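Local coordinates for TPR repeat-containing protein (Cytophaga hutchinsonii, PDB 3U4T) that is of unknown function but, being built from tetratricopeptide repeats, probably acts as a helical scaffold for binding other proteins, at residues K66-A69 / T70-K73; Y38-N41 / R42-V45. The protein carries 1 engineered substitution. All blocks are in the same frame, centred on the assembly; numbering follows the deposited sequence.

Contact 1. Residues K66-A69 / T70-K73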
loop_
_atom_site.group_PDB
_atom_site.type_symbol
_atom_site.label_atom_id
_atom_site.label_comp_id
_atom_site.label_asym_id
_atom_site.label_seq_id
_atom_site.Cartn_x
_atom_site.Cartn_y
_atom_site.Cartn_z
ATOM N N LYS A 66 22.932 18.623 -13.941
ATOM C CA LYS A 66 24.359 18.287 -13.937
ATOM C C LYS A 66 24.695 16.875 -14.401
ATOM O O LYS A 66 25.774 16.643 -14.937
ATOM C CB LYS A 66 24.941 18.472 -12.531
ATOM C CG LYS A 66 25.281 19.902 -12.157
ATOM C CD LYS A 66 25.642 19.996 -10.690
ATOM C CE LYS A 66 26.628 21.121 -10.431
ATOM N NZ LYS A 66 26.171 22.434 -10.967
ATOM N N VAL A 67 23.787 15.928 -14.184
ATOM C CA VAL A 67 24.049 14.548 -14.574
ATOM C C VAL A 67 24.042 14.345 -16.072
ATOM O O VAL A 67 23.351 15.039 -16.813
ATOM C CB VAL A 67 23.021 13.565 -13.979
ATOM C CG1 VAL A 67 21.669 13.744 -14.658
ATOM C CG2 VAL A 67 23.519 12.119 -14.162
ATOM N N ASN A 68 24.830 13.376 -16.501
ATOM C CA ASN A 68 24.933 13.003 -17.898
ATOM C C ASN A 68 23.764 12.053 -18.240
ATOM O O ASN A 68 23.654 10.945 -17.700
ATOM C CB ASN A 68 26.272 12.303 -18.133
ATOM C CG ASN A 68 26.413 11.768 -19.542
ATOM O OD1 ASN A 68 25.563 11.020 -20.030
ATOM N ND2 ASN A 68 27.498 12.141 -20.204
ATOM N N ALA A 69 22.902 12.505 -19.145
ATOM C CA ALA A 69 21.724 11.757 -19.583
ATOM C C ALA A 69 21.883 10.250 -19.748
ATOM O O ALA A 69 20.952 9.506 -19.482
ATOM C CB ALA A 69 21.192 12.349 -20.890
ATOM N N THR A 70 23.038 9.787 -20.209
ATOM C CA THR A 70 23.212 8.348 -20.385
ATOM C C THR A 70 23.540 7.644 -19.077
ATOM O O THR A 70 23.472 6.421 -18.992
ATOM C CB THR A 70 24.313 8.018 -21.436
ATOM O OG1 THR A 70 25.586 8.528 -21.014
ATOM C CG2 THR A 70 23.954 8.621 -22.771
ATOM N N LYS A 71 23.874 8.428 -18.055
ATOM C CA LYS A 71 24.221 7.882 -16.745
ATOM C C LYS A 71 23.021 7.810 -15.817
ATOM O O LYS A 71 22.934 6.901 -14.996
ATOM C CB LYS A 71 25.312 8.726 -16.079
ATOM C CG LYS A 71 26.583 8.879 -16.900
ATOM C CD LYS A 71 27.292 7.561 -17.156
ATOM C CE LYS A 71 28.502 7.819 -18.041
ATOM N NZ LYS A 71 29.272 8.996 -17.527
ATOM N N ALA A 72 22.104 8.766 -15.939
ATOM C CA ALA A 72 20.905 8.792 -15.093
ATOM C C ALA A 72 20.293 7.402 -14.962
ATOM O O ALA A 72 20.263 6.635 -15.916
ATOM C CB ALA A 72 19.886 9.743 -15.664
ATOM N N LYS A 73 19.796 7.076 -13.778
ATOM C CA LYS A 73 19.208 5.759 -13.564
ATOM C C LYS A 73 17.703 5.798 -13.353
ATOM O O LYS A 73 17.107 6.849 -13.177
ATOM C CB LYS A 73 19.860 5.086 -12.357
ATOM C CG LYS A 73 21.346 4.865 -12.484
ATOM C CD LYS A 73 21.645 3.635 -13.317
ATOM C CE LYS A 73 22.872 2.921 -12.775
ATOM N NZ LYS A 73 22.724 1.440 -12.856
#

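Contact 2. Residues Y38-N41 / R42-V45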
loop_
_atom_site.group_PDB
_atom_site.type_symbol
_atom_site.label_atom_id
_atom_site.label_comp_id
_atom_site.label_asym_id
_atom_site.label_seq_id
_atom_site.Cartn_x
_atom_site.Cartn_y
_atom_site.Cartn_z
ATOM N N TYR A 38 26.658 13.288 -8.535
ATOM C CA TYR A 38 26.202 12.216 -7.652
ATOM C C TYR A 38 26.086 12.501 -6.173
ATOM O O TYR A 38 25.752 11.600 -5.409
ATOM C CB TYR A 38 27.061 10.971 -7.871
ATOM C CG TYR A 38 27.027 10.526 -9.309
ATOM C CD1 TYR A 38 25.825 10.174 -9.913
ATOM C CD2 TYR A 38 28.188 10.515 -10.090
ATOM C CE1 TYR A 38 25.771 9.824 -11.272
ATOM C CE2 TYR A 38 28.149 10.165 -11.442
ATOM C CZ TYR A 38 26.941 9.822 -12.025
ATOM O OH TYR A 38 26.904 9.474 -13.354
ATOM N N ILE A 39 26.371 13.728 -5.749
ATOM C CA ILE A 39 26.206 14.039 -4.342
ATOM C C ILE A 39 24.783 14.571 -4.215
ATOM O O ILE A 39 24.143 14.435 -3.180
ATOM C CB ILE A 39 27.214 15.120 -3.831
ATOM C CG1 ILE A 39 26.891 16.503 -4.410
ATOM C CG2 ILE A 39 28.622 14.704 -4.183
ATOM C CD1 ILE A 39 27.737 17.621 -3.810
ATOM N N TYR A 40 24.279 15.135 -5.306
ATOM C CA TYR A 40 22.954 15.728 -5.326
ATOM C C TYR A 40 21.786 14.750 -5.349
ATOM O O TYR A 40 20.805 14.961 -4.633
ATOM C CB TYR A 40 22.869 16.718 -6.491
ATOM C CG TYR A 40 23.869 17.849 -6.341
ATOM C CD1 TYR A 40 23.650 18.878 -5.428
ATOM C CD2 TYR A 40 25.058 17.856 -7.065
ATOM C CE1 TYR A 40 24.592 19.892 -5.232
ATOM C CE2 TYR A 40 26.013 18.866 -6.879
ATOM C CZ TYR A 40 25.771 19.882 -5.961
ATOM O OH TYR A 40 26.699 20.891 -5.783
ATOM N N ASN A 41 21.862 13.679 -6.132
ATOM C CA ASN A 41 20.732 12.755 -6.144
ATOM C C ASN A 41 20.643 11.997 -4.826
ATOM O O ASN A 41 19.568 11.561 -4.430
ATOM C CB ASN A 41 20.810 11.777 -7.329
ATOM C CG ASN A 41 22.009 10.847 -7.257
ATOM O OD1 ASN A 41 23.075 11.219 -6.776
ATOM N ND2 ASN A 41 21.844 9.641 -7.769
ATOM N N ARG A 42 21.772 11.859 -4.140
ATOM C CA ARG A 42 21.811 11.158 -2.864
ATOM C C ARG A 42 21.331 12.069 -1.744
ATOM O O ARG A 42 20.600 11.639 -0.850
ATOM C CB ARG A 42 23.232 10.664 -2.578
ATOM C CG ARG A 42 23.663 9.513 -3.477
ATOM C CD ARG A 42 25.070 9.024 -3.147
ATOM N NE ARG A 42 25.432 7.838 -3.921
ATOM C CZ ARG A 42 25.560 7.806 -5.244
ATOM N NH1 ARG A 42 25.357 8.900 -5.966
ATOM N NH2 ARG A 42 25.888 6.671 -5.846
ATOM N N ARG A 43 21.731 13.336 -1.801
ATOM C CA ARG A 43 21.319 14.281 -0.777
ATOM C C ARG A 43 19.826 14.498 -0.947
ATOM O O ARG A 43 19.096 14.659 0.026
ATOM C CB ARG A 43 22.075 15.605 -0.928
ATOM C CG ARG A 43 22.046 16.488 0.320
ATOM C CD ARG A 43 23.056 17.631 0.223
ATOM N NE ARG A 43 22.648 18.670 -0.720
ATOM C CZ ARG A 43 23.375 19.747 -1.009
ATOM N NH1 ARG A 43 24.560 19.933 -0.437
ATOM N NH2 ARG A 43 22.906 20.654 -1.851
ATOM N N ALA A 44 19.371 14.488 -2.195
ATOM C CA ALA A 44 17.954 14.677 -2.475
ATOM C C ALA A 44 17.152 13.598 -1.749
ATOM O O ALA A 44 16.176 13.901 -1.064
ATOM C CB ALA A 44 17.702 14.609 -3.968
ATOM N N VAL A 45 17.566 12.343 -1.896
ATOM C CA VAL A 45 16.890 11.232 -1.229
ATOM C C VAL A 45 16.979 11.394 0.290
ATOM O O VAL A 45 15.993 11.186 0.996
ATOM C CB VAL A 45 17.507 9.879 -1.607
ATOM C CG1 VAL A 45 16.924 8.786 -0.724
ATOM C CG2 VAL A 45 17.233 9.574 -3.066
#

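Contact 1. Residues K66-A69 / T70-K73
Asn68 and Thr70 meet through one carboxamide oxygen: OD1 of Asn68 accepts the backbone N of Thr70 at 2.8 Å and also its OG1 at 2.7 Å. The amide donor lies in the carbonyl plane of OD1, whereas the hydroxyl comes from above it, 38° out. Both torsions serve this grip. Asn68 carries CG anti to its own N (chi1 175°), which swings the amide over the oncoming chain, while Thr70 holds OG1 between N and the carbonyl carbon (chi1 62°), presenting hydroxyl and amide N to the same oxygen. Asparagine suits the place because its short side chain just reaches the residue two further on, and threonine because it adds a second donor.

The backbone oxygen of Asn68 is shared too. Lys71 N donates to Asn68 O at 2.6 Å and Ala72 N at 3.2 Å, the two approaching from opposite faces of the carbonyl plane. Beside this pair the aliphatic root of Lys71 rests on Asn68, CG to CB 3.7 Å. Farther in, Val67 CG1 lies 4.5 Å from Ala72 CB, the single methyl of Ala72 suiting a buried, tucked-in place. Lys73 follows as N-cap of helix 74-86, its N bonded to Asp76. An Asx turn laid over a type I beta turn thus shapes this exposed interhelical loop.

Contact 2. Residues Y38-N41 / R42-V45
Arg42 reaches back along the helix start to Tyr38, its NH1 donating to Tyr38 O at 2.8 Å. The donor sits in the carbonyl plane on a lone pair of that oxygen, which itself lies 23° out of the guanidinium plane. Backbone N of Arg42 is 4.2 Å from Tyr38 O, and the guanidinium serves this carbonyl instead. An arginine suits the task because its chain runs extended from CG to NE and then bends at chi4 (64°), which turns NH1 back to the carbonyl and to CB of Tyr38, 3.3 Å away. With an alanine here, Tyr38 O would probably lose this side-chain donor and Asp11 its long, weak ion-pair partner.

The next carbonyls are met by the main chain: Arg43 N bonds to Ile39 O at 3.0 Å, Ala44 N to Tyr40 O at 2.9 Å, and Val45 N only weakly to Asn41 O. Ala44 is buried and touches Asp59 of helix 53-64, where a single methyl fits close against the neighbouring helix.

Arg43 runs alongside Tyr40, its NH2 at the ring edge, 3.9 Å from CE1, with the two planes almost perpendicular (85°). Its charge is answered elsewhere, NH2 by Glu30 and NE by Asp59, and Glu30 also takes a weak bond from Tyr40 OH; Asn41 ND2 turns to Asp76. Ile39 and Arg42 pack on both helix 6-14 and helix 19-31, while Tyr40, Asn41 and Ala44 lean on helix 53-64, so the N-terminal part of helix 40-49 is wedged among three helices.

Overall arrangement
Following the chain from the N terminus, contact 2 comes first, at the beginning of helix 40-49 after the loop that leaves helix 19-31. The chain then completes that helix and passes through helix 53-64 before contact 1 folds the loop leading into helix 74-86. The two lie in series, neither nested nor crossed, and each is local to its own stretch of chain. Helix 53-64 nevertheless brings their centres within about 13 Å: Lys71 CB packs 3.2 Å from Tyr38 OH, and Lys66 rests on Tyr40. Asp76 links them further, bonding Lys73 through one carboxylate oxygen and Asn41 through the other, and so ties the starts of helices 40-49 and 74-86 together.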